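Putative fumarylacetoacetate hydrolase family protein (Yersinia pestis, PDB 3S52) is of uncharacterised function but belongs to the fumarylacetoacetate hydrolase family of proteins, built around a mixed beta sheet. Local coordinates at residues M4-D16 / G129-E141. Numbering follows the deposited sequence.
Sequences MYQHRDWQGALLD and GSCPISGFIPVAE. With SO4 (sulfate ion), chain F.
Trp10 brings the six-membered end of its indole against Ser134, Gly135 and Ile137, CE3 lying 3.8 Å from Ile137 CG1 and CZ3 3.6 Å from Ser134 OG. It stands in a type I beta turn, Asp9 to Gly12, starting at Asp9, whose single beta bridge to Phe136 joins loop 4-16 to the broken strand 131-138 of the mixed sheet in this fumarylacetoacetate hydrolase-family fold. With CG anti to the backbone N (chi1 -162°), the indole runs alongside Ile137; Lys214 adds a cation-pi contact. In the bridge, Phe136 N donates to Arg8 O at 2.8 Å, in the carbonyl plane, while Trp10 N reaches Phe136 O only weakly. Glycine suits position 135, because a CB would run into Asp9 O. The Phe136 ring lies between the two ends, near Tyr5, His7 and Leu15: Tyr5 OH meets its edge in plane, 3.8 Å from CE2, and Leu79 of strand 70-80 packs on it. Tyr5 crosses Ile133 at about a right angle, CE2 to CG2 3.4 Å, a broad ring against a methyl of a beta-branched residue. The tyrosine hydroxyl of this buried ring is satisfied by His7 ND1, 2.8 Å away, and by a water that accepts from Arg8 N and donates to Ser134 O. At the indole's polar edge, Trp10 NE1 donates to O4 of a sulfate ion at 2.9 Å, with 157° at the hydrogen.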
HETATM    1  N   MSE A   4       4.924   7.748  14.855  1.00 29.71           N
HETATM    2  CA  MSE A   4       5.259   7.535  13.450  1.00 31.25           C
HETATM    3  C   MSE A   4       6.774   7.366  13.209  1.00 27.82           C
HETATM    4  O   MSE A   4       7.611   8.013  13.846  1.00 27.83           O
HETATM    5  CB  MSE A   4       4.684   8.659  12.584  1.00 36.19           C
HETATM    6  CG  MSE A   4       5.122   8.611  11.123  1.00 47.19           C
HETATM    7 SE   MSE A   4       4.438  10.133  10.130  0.58 91.25          SE
HETATM    8  CE  MSE A   4       2.559   9.824  10.512  1.00 64.56           C
ATOM      9  N   TYR A   5       7.111   6.466  12.299  1.00 23.26           N
ATOM     10  CA  TYR A   5       8.489   6.235  11.920  1.00 18.36           C
ATOM     11  C   TYR A   5       9.128   7.497  11.359  1.00 20.03           C
ATOM     12  O   TYR A   5       8.468   8.285  10.676  1.00 17.65           O
ATOM     13  CB  TYR A   5       8.517   5.127  10.866  1.00 17.14           C
ATOM     14  CG  TYR A   5       9.762   5.097  10.013  1.00 13.93           C
ATOM     15  CD1 TYR A   5       9.822   5.815   8.826  1.00  7.22           C
ATOM     16  CD2 TYR A   5      10.878   4.349  10.386  1.00 16.80           C
ATOM     17  CE1 TYR A   5      10.955   5.800   8.032  1.00  6.71           C
ATOM     18  CE2 TYR A   5      12.024   4.319   9.581  1.00 12.07           C
ATOM     19  CZ  TYR A   5      12.050   5.051   8.410  1.00 11.57           C
ATOM     20  OH  TYR A   5      13.162   5.045   7.594  1.00 12.36           O
ATOM     21  N   GLN A   6      10.417   7.680  11.643  1.00 15.93           N
ATOM     22  CA  GLN A   6      11.218   8.710  10.974  1.00 12.93           C
ATOM     23  C   GLN A   6      12.494   8.110  10.360  1.00 15.55           C
ATOM     24  O   GLN A   6      13.133   7.239  10.953  1.00 16.76           O
ATOM     25  CB  GLN A   6      11.623   9.810  11.964  1.00 18.43           C
ATOM     26  CG  GLN A   6      10.466  10.562  12.624  1.00 21.53           C
ATOM     27  CD  GLN A   6      10.930  11.353  13.838  1.00 28.16           C
ATOM     28  OE1 GLN A   6      11.413  10.782  14.820  1.00 29.58           O
ATOM     29  NE2 GLN A   6      10.813  12.672  13.765  1.00 19.78           N
ATOM     30  N   HIS A   7      12.865   8.583   9.178  1.00 11.71           N
ATOM     31  CA  HIS A   7      14.098   8.142   8.533  1.00  7.82           C
ATOM     32  C   HIS A   7      15.276   8.554   9.378  1.00  9.25           C
ATOM     33  O   HIS A   7      15.268   9.631   9.953  1.00 14.69           O
ATOM     34  CB  HIS A   7      14.264   8.831   7.179  1.00 11.31           C
ATOM     35  CG  HIS A   7      13.228   8.462   6.161  1.00 16.45           C
ATOM     36  ND1 HIS A   7      12.987   7.160   5.783  1.00 14.54           N
ATOM     37  CD2 HIS A   7      12.410   9.234   5.406  1.00  5.95           C
ATOM     38  CE1 HIS A   7      12.061   7.143   4.840  1.00 13.86           C
ATOM     39  NE2 HIS A   7      11.689   8.389   4.598  1.00 14.43           N
ATOM     40  N   ARG A   8      16.307   7.719   9.415  1.00 13.44           N
ATOM     41  CA  ARG A   8      17.497   8.015  10.188  1.00 16.01           C
ATOM     42  C   ARG A   8      18.756   7.579   9.452  1.00 13.58           C
ATOM     43  O   ARG A   8      18.709   6.665   8.632  1.00 13.65           O
ATOM     44  CB  ARG A   8      17.410   7.340  11.561  1.00 16.50           C
ATOM     45  CG  ARG A   8      16.393   8.021  12.481  1.00 15.56           C
ATOM     46  CD  ARG A   8      16.349   7.402  13.866  1.00 19.85           C
ATOM     47  NE  ARG A   8      15.264   7.984  14.656  1.00 26.19           N
ATOM     48  CZ  ARG A   8      15.301   9.204  15.184  1.00 28.08           C
ATOM     49  NH1 ARG A   8      16.373   9.973  15.016  1.00 25.94           N
ATOM     50  NH2 ARG A   8      14.267   9.664  15.877  1.00 31.00           N
ATOM     51  N   ASP A   9      19.890   8.217   9.737  1.00 10.54           N
ATOM     52  CA  ASP A   9      21.132   7.673   9.196  1.00  9.92           C
ATOM     53  C   ASP A   9      21.666   6.529  10.067  1.00 14.12           C
ATOM     54  O   ASP A   9      21.079   6.204  11.106  1.00 12.75           O
ATOM     55  CB  ASP A   9      22.189   8.762   8.890  1.00 15.83           C
ATOM     56  CG  ASP A   9      22.722   9.466  10.141  1.00 26.05           C
ATOM     57  OD1 ASP A   9      22.491   8.972  11.261  1.00 20.67           O
ATOM     58  OD2 ASP A   9      23.407  10.512   9.989  1.00 23.49           O
ATOM     59  N   TRP A  10      22.761   5.901   9.643  1.00 16.54           N
ATOM     60  CA  TRP A  10      23.281   4.759  10.391  1.00 23.87           C
ATOM     61  C   TRP A  10      23.563   5.127  11.846  1.00 26.01           C
ATOM     62  O   TRP A  10      23.379   4.317  12.748  1.00 29.28           O
ATOM     63  CB  TRP A  10      24.544   4.158   9.745  1.00 26.95           C
ATOM     64  CG  TRP A  10      24.794   2.758  10.252  1.00 21.90           C
ATOM     65  CD1 TRP A  10      25.638   2.376  11.261  1.00 22.69           C
ATOM     66  CD2 TRP A  10      24.152   1.569   9.790  1.00 14.46           C
ATOM     67  NE1 TRP A  10      25.562   1.014  11.443  1.00 22.64           N
ATOM     68  CE2 TRP A  10      24.652   0.500  10.553  1.00 21.18           C
ATOM     69  CE3 TRP A  10      23.198   1.304   8.799  1.00 15.68           C
ATOM     70  CZ2 TRP A  10      24.225  -0.815  10.358  1.00 16.28           C
ATOM     71  CZ3 TRP A  10      22.787   0.015   8.603  1.00  9.56           C
ATOM     72  CH2 TRP A  10      23.302  -1.035   9.375  1.00 13.66           C
ATOM     73  N   GLN A  11      24.012   6.358  12.065  1.00 25.34           N
ATOM     74  CA  GLN A  11      24.347   6.822  13.403  1.00 27.70           C
ATOM     75  C   GLN A  11      23.133   7.127  14.267  1.00 30.80           C
ATOM     76  O   GLN A  11      23.270   7.336  15.473  1.00 34.58           O
ATOM     77  CB  GLN A  11      25.221   8.073  13.329  1.00 32.30           C
ATOM     78  CG  GLN A  11      26.652   7.797  12.954  1.00 35.75           C
ATOM     79  CD  GLN A  11      26.783   7.211  11.571  1.00 42.50           C
ATOM     80  OE1 GLN A  11      26.312   7.791  10.591  1.00 50.37           O
ATOM     81  NE2 GLN A  11      27.423   6.054  11.482  1.00 37.88           N
ATOM     82  N   GLY A  12      21.954   7.185  13.658  1.00 15.77           N
ATOM     83  CA  GLY A  12      20.748   7.477  14.413  1.00 13.95           C
ATOM     84  C   GLY A  12      20.250   8.895  14.241  1.00 19.49           C
ATOM     85  O   GLY A  12      19.238   9.275  14.817  1.00 23.74           O
ATOM     86  N   ALA A  13      20.953   9.685  13.435  1.00 17.71           N
ATOM     87  CA  ALA A  13      20.533  11.057  13.190  1.00 22.19           C
ATOM     88  C   ALA A  13      19.275  11.098  12.332  1.00 16.76           C
ATOM     89  O   ALA A  13      19.177  10.413  11.318  1.00 18.04           O
ATOM     90  CB  ALA A  13      21.656  11.852  12.510  1.00 23.46           C
ATOM     91  N   LEU A  14      18.332  11.938  12.721  1.00 13.74           N
ATOM     92  CA  LEU A  14      17.135  12.159  11.924  1.00 15.53           C
ATOM     93  C   LEU A  14      17.470  12.708  10.542  1.00 21.01           C
ATOM     94  O   LEU A  14      18.319  13.587  10.402  1.00 20.59           O
ATOM     95  CB  LEU A  14      16.209  13.141  12.638  1.00  8.98           C
ATOM     96  CG  LEU A  14      14.991  13.571  11.833  1.00 15.38           C
ATOM     97  CD1 LEU A  14      14.049  12.380  11.590  1.00 21.43           C
ATOM     98  CD2 LEU A  14      14.259  14.680  12.566  1.00 14.50           C
ATOM     99  N   LEU A  15      16.772  12.204   9.532  1.00 17.48           N
ATOM    100  CA  LEU A  15      16.902  12.678   8.157  1.00 15.53           C
ATOM    101  C   LEU A  15      15.635  13.435   7.823  1.00 17.19           C
ATOM    102  O   LEU A  15      14.594  13.211   8.438  1.00 15.88           O
ATOM    103  CB  LEU A  15      17.042  11.510   7.182  1.00 15.87           C
ATOM    104  CG  LEU A  15      18.274  10.622   7.335  1.00 16.52           C
ATOM    105  CD1 LEU A  15      18.243   9.515   6.270  1.00 14.34           C
ATOM    106  CD2 LEU A  15      19.541  11.461   7.229  1.00 20.75           C
ATOM    107  N   ASP A  16      15.726  14.354   6.873  1.00 19.88           N
ATOM    108  CA  ASP A  16      14.640  15.286   6.620  1.00 21.86           C
ATOM    109  C   ASP A  16      13.680  14.922   5.477  1.00 25.09           C
ATOM    110  O   ASP A  16      12.812  15.727   5.142  1.00 21.93           O
ATOM    111  CB  ASP A  16      15.218  16.667   6.402  1.00 18.57           C
ATOM    112  CG  ASP A  16      16.222  16.675   5.305  1.00 24.32           C
ATOM    113  OD1 ASP A  16      15.931  16.045   4.260  1.00 17.04           O
ATOM    114  OD2 ASP A  16      17.299  17.273   5.501  1.00 21.68           O
ATOM    115  N   GLY A 129       3.887  -2.330  11.767  1.00 15.86           N
ATOM    116  CA  GLY A 129       5.206  -2.784  12.157  1.00 14.23           C
ATOM    117  C   GLY A 129       5.792  -3.873  11.282  1.00 14.33           C
ATOM    118  O   GLY A 129       6.778  -4.498  11.668  1.00 16.13           O
ATOM    119  N   SER A 130       5.248  -4.080  10.086  1.00 11.88           N
ATOM    120  CA  SER A 130       5.740  -5.188   9.246  1.00 14.91           C
ATOM    121  C   SER A 130       7.020  -4.838   8.478  1.00 16.99           C
ATOM    122  O   SER A 130       7.469  -5.601   7.618  1.00 14.89           O
ATOM    123  CB  SER A 130       4.689  -5.626   8.237  1.00  9.42           C
ATOM    124  OG  SER A 130       4.458  -4.581   7.322  1.00 14.64           O
ATOM    125  N   CYS A 131       7.565  -3.655   8.730  1.00 11.63           N
ATOM    126  CA  CYS A 131       8.781  -3.244   8.040  1.00 11.40           C
ATOM    127  C   CYS A 131       9.751  -2.504   8.970  1.00 16.73           C
ATOM    128  O   CYS A 131       9.957  -1.300   8.849  1.00 17.04           O
ATOM    129  CB  CYS A 131       8.454  -2.410   6.802  1.00 16.48           C
ATOM    130  SG  CYS A 131       9.899  -2.092   5.730  1.00 20.93           S
ATOM    131  N   PRO A 132      10.354  -3.243   9.904  1.00 13.78           N
ATOM    132  CA  PRO A 132      11.490  -2.767  10.700  1.00  9.11           C
ATOM    133  C   PRO A 132      12.644  -2.458   9.770  1.00 11.05           C
ATOM    134  O   PRO A 132      12.999  -3.311   8.948  1.00 11.34           O
ATOM    135  CB  PRO A 132      11.871  -3.993  11.541  1.00 17.73           C
ATOM    136  CG  PRO A 132      10.699  -4.897  11.483  1.00 16.66           C
ATOM    137  CD  PRO A 132      10.046  -4.652  10.160  1.00 14.62           C
ATOM    138  N   ILE A 133      13.246  -1.282   9.916  1.00  9.10           N
ATOM    139  CA  ILE A 133      14.295  -0.865   9.001  1.00  9.02           C
ATOM    140  C   ILE A 133      15.420  -0.128   9.732  1.00 13.82           C
ATOM    141  O   ILE A 133      15.185   0.525  10.760  1.00 10.60           O
ATOM    142  CB  ILE A 133      13.711   0.017   7.878  1.00 14.31           C
ATOM    143  CG1 ILE A 133      14.770   0.360   6.832  1.00 14.46           C
ATOM    144  CG2 ILE A 133      13.114   1.277   8.445  1.00  9.25           C
ATOM    145  CD1 ILE A 133      14.143   0.762   5.492  1.00 20.46           C
ATOM    146  N   SER A 134      16.633  -0.260   9.195  1.00  9.91           N
ATOM    147  CA  SER A 134      17.825   0.394   9.723  1.00 11.56           C
ATOM    148  C   SER A 134      17.904   1.866   9.303  1.00 17.42           C
ATOM    149  O   SER A 134      17.067   2.364   8.547  1.00  9.22           O
ATOM    150  CB  SER A 134      19.083  -0.316   9.183  1.00  8.97           C
ATOM    151  OG  SER A 134      19.241  -0.086   7.773  1.00 11.37           O
ATOM    152  N   GLY A 135      18.945   2.539   9.779  1.00  9.33           N
ATOM    153  CA  GLY A 135      19.307   3.844   9.270  1.00 12.73           C
ATOM    154  C   GLY A 135      19.906   3.650   7.887  1.00 13.59           C
ATOM    155  O   GLY A 135      20.242   2.529   7.505  1.00 11.81           O
ATOM    156  N   PHE A 136      20.047   4.739   7.145  1.00 12.87           N
ATOM    157  CA  PHE A 136      20.606   4.686   5.805  1.00 13.27           C
ATOM    158  C   PHE A 136      22.066   5.116   5.727  1.00 16.93           C
ATOM    159  O   PHE A 136      22.497   6.046   6.424  1.00 17.75           O
ATOM    160  CB  PHE A 136      19.736   5.484   4.825  1.00 11.05           C
ATOM    161  CG  PHE A 136      18.392   4.864   4.605  1.00 11.51           C
ATOM    162  CD1 PHE A 136      18.222   3.870   3.650  1.00  9.00           C
ATOM    163  CD2 PHE A 136      17.319   5.215   5.405  1.00  9.73           C
ATOM    164  CE1 PHE A 136      16.982   3.271   3.475  1.00 15.42           C
ATOM    165  CE2 PHE A 136      16.081   4.621   5.232  1.00 11.76           C
ATOM    166  CZ  PHE A 136      15.920   3.640   4.261  1.00 11.24           C
ATOM    167  N   ILE A 137      22.805   4.401   4.882  1.00 11.28           N
ATOM    168  CA  ILE A 137      24.203   4.674   4.562  1.00 10.17           C
ATOM    169  C   ILE A 137      24.325   5.522   3.299  1.00 11.86           C
ATOM    170  O   ILE A 137      23.660   5.247   2.314  1.00 16.59           O
ATOM    171  CB  ILE A 137      24.946   3.362   4.326  1.00 10.84           C
ATOM    172  CG1 ILE A 137      24.850   2.480   5.577  1.00 17.56           C
ATOM    173  CG2 ILE A 137      26.399   3.621   3.938  1.00 10.73           C
ATOM    174  CD1 ILE A 137      25.138   1.022   5.308  1.00 22.63           C
ATOM    175  N   PRO A 138      25.189   6.555   3.314  1.00 14.54           N
ATOM    176  CA  PRO A 138      25.266   7.407   2.122  1.00 13.58           C
ATOM    177  C   PRO A 138      25.663   6.621   0.884  1.00 15.09           C
ATOM    178  O   PRO A 138      26.464   5.688   0.951  1.00 15.26           O
ATOM    179  CB  PRO A 138      26.351   8.426   2.487  1.00 11.56           C
ATOM    180  CG  PRO A 138      26.332   8.465   3.996  1.00 13.00           C
ATOM    181  CD  PRO A 138      26.058   7.043   4.401  1.00 14.17           C
ATOM    182  N   VAL A 139      25.100   7.001  -0.250  1.00 16.81           N
ATOM    183  CA  VAL A 139      25.515   6.427  -1.523  1.00 18.57           C
ATOM    184  C   VAL A 139      27.047   6.423  -1.668  1.00 22.83           C
ATOM    185  O   VAL A 139      27.635   5.431  -2.114  1.00 21.15           O
ATOM    186  CB  VAL A 139      24.893   7.191  -2.686  1.00 22.74           C
ATOM    187  CG1 VAL A 139      25.522   6.764  -4.010  1.00 28.00           C
ATOM    188  CG2 VAL A 139      23.406   6.965  -2.705  1.00 21.71           C
ATOM    189  N   ALA A 140      27.684   7.524  -1.274  1.00 21.44           N
ATOM    190  CA  ALA A 140      29.143   7.677  -1.390  1.00 28.26           C
ATOM    191  C   ALA A 140      29.980   6.663  -0.593  1.00 33.56           C
ATOM    192  O   ALA A 140      31.099   6.348  -0.983  1.00 37.63           O
ATOM    193  CB  ALA A 140      29.556   9.092  -1.012  1.00 28.71           C
ATOM    194  N   GLU A 141      29.473   6.191   0.541  1.00 24.25           N
ATOM    195  CA  GLU A 141      30.214   5.222   1.344  1.00 25.00           C
ATOM    196  C   GLU A 141      29.778   3.772   1.117  1.00 24.33           C
ATOM    197  O   GLU A 141      30.401   2.848   1.647  1.00 26.04           O
ATOM    198  CB  GLU A 141      30.073   5.556   2.842  1.00 27.68           C
ATOM    199  CG  GLU A 141      30.419   6.998   3.204  1.00 36.63           C
ATOM    200  CD  GLU A 141      31.888   7.343   2.934  1.00 55.05           C
ATOM    201  OE1 GLU A 141      32.738   6.423   2.949  1.00 62.98           O
ATOM    202  OE2 GLU A 141      32.197   8.535   2.706  1.00 56.50           O
TER
HETATM  203  S   SO4 F 220      28.825  -0.548  12.712  1.00 54.36           S
HETATM  204  O1  SO4 F 220      29.580  -1.677  13.252  1.00 57.52           O
HETATM  205  O2  SO4 F 220      29.088   0.657  13.497  1.00 56.07           O
HETATM  206  O3  SO4 F 220      29.251  -0.333  11.331  1.00 52.63           O
HETATM  207  O4  SO4 F 220      27.398  -0.847  12.782  1.00 50.55           O
HETATM  208  O   HOH W   1      15.654   4.735   8.675  1.00 11.28           O
HETATM  209  O   HOH W   2      24.765   6.907   7.723  1.00 19.88           O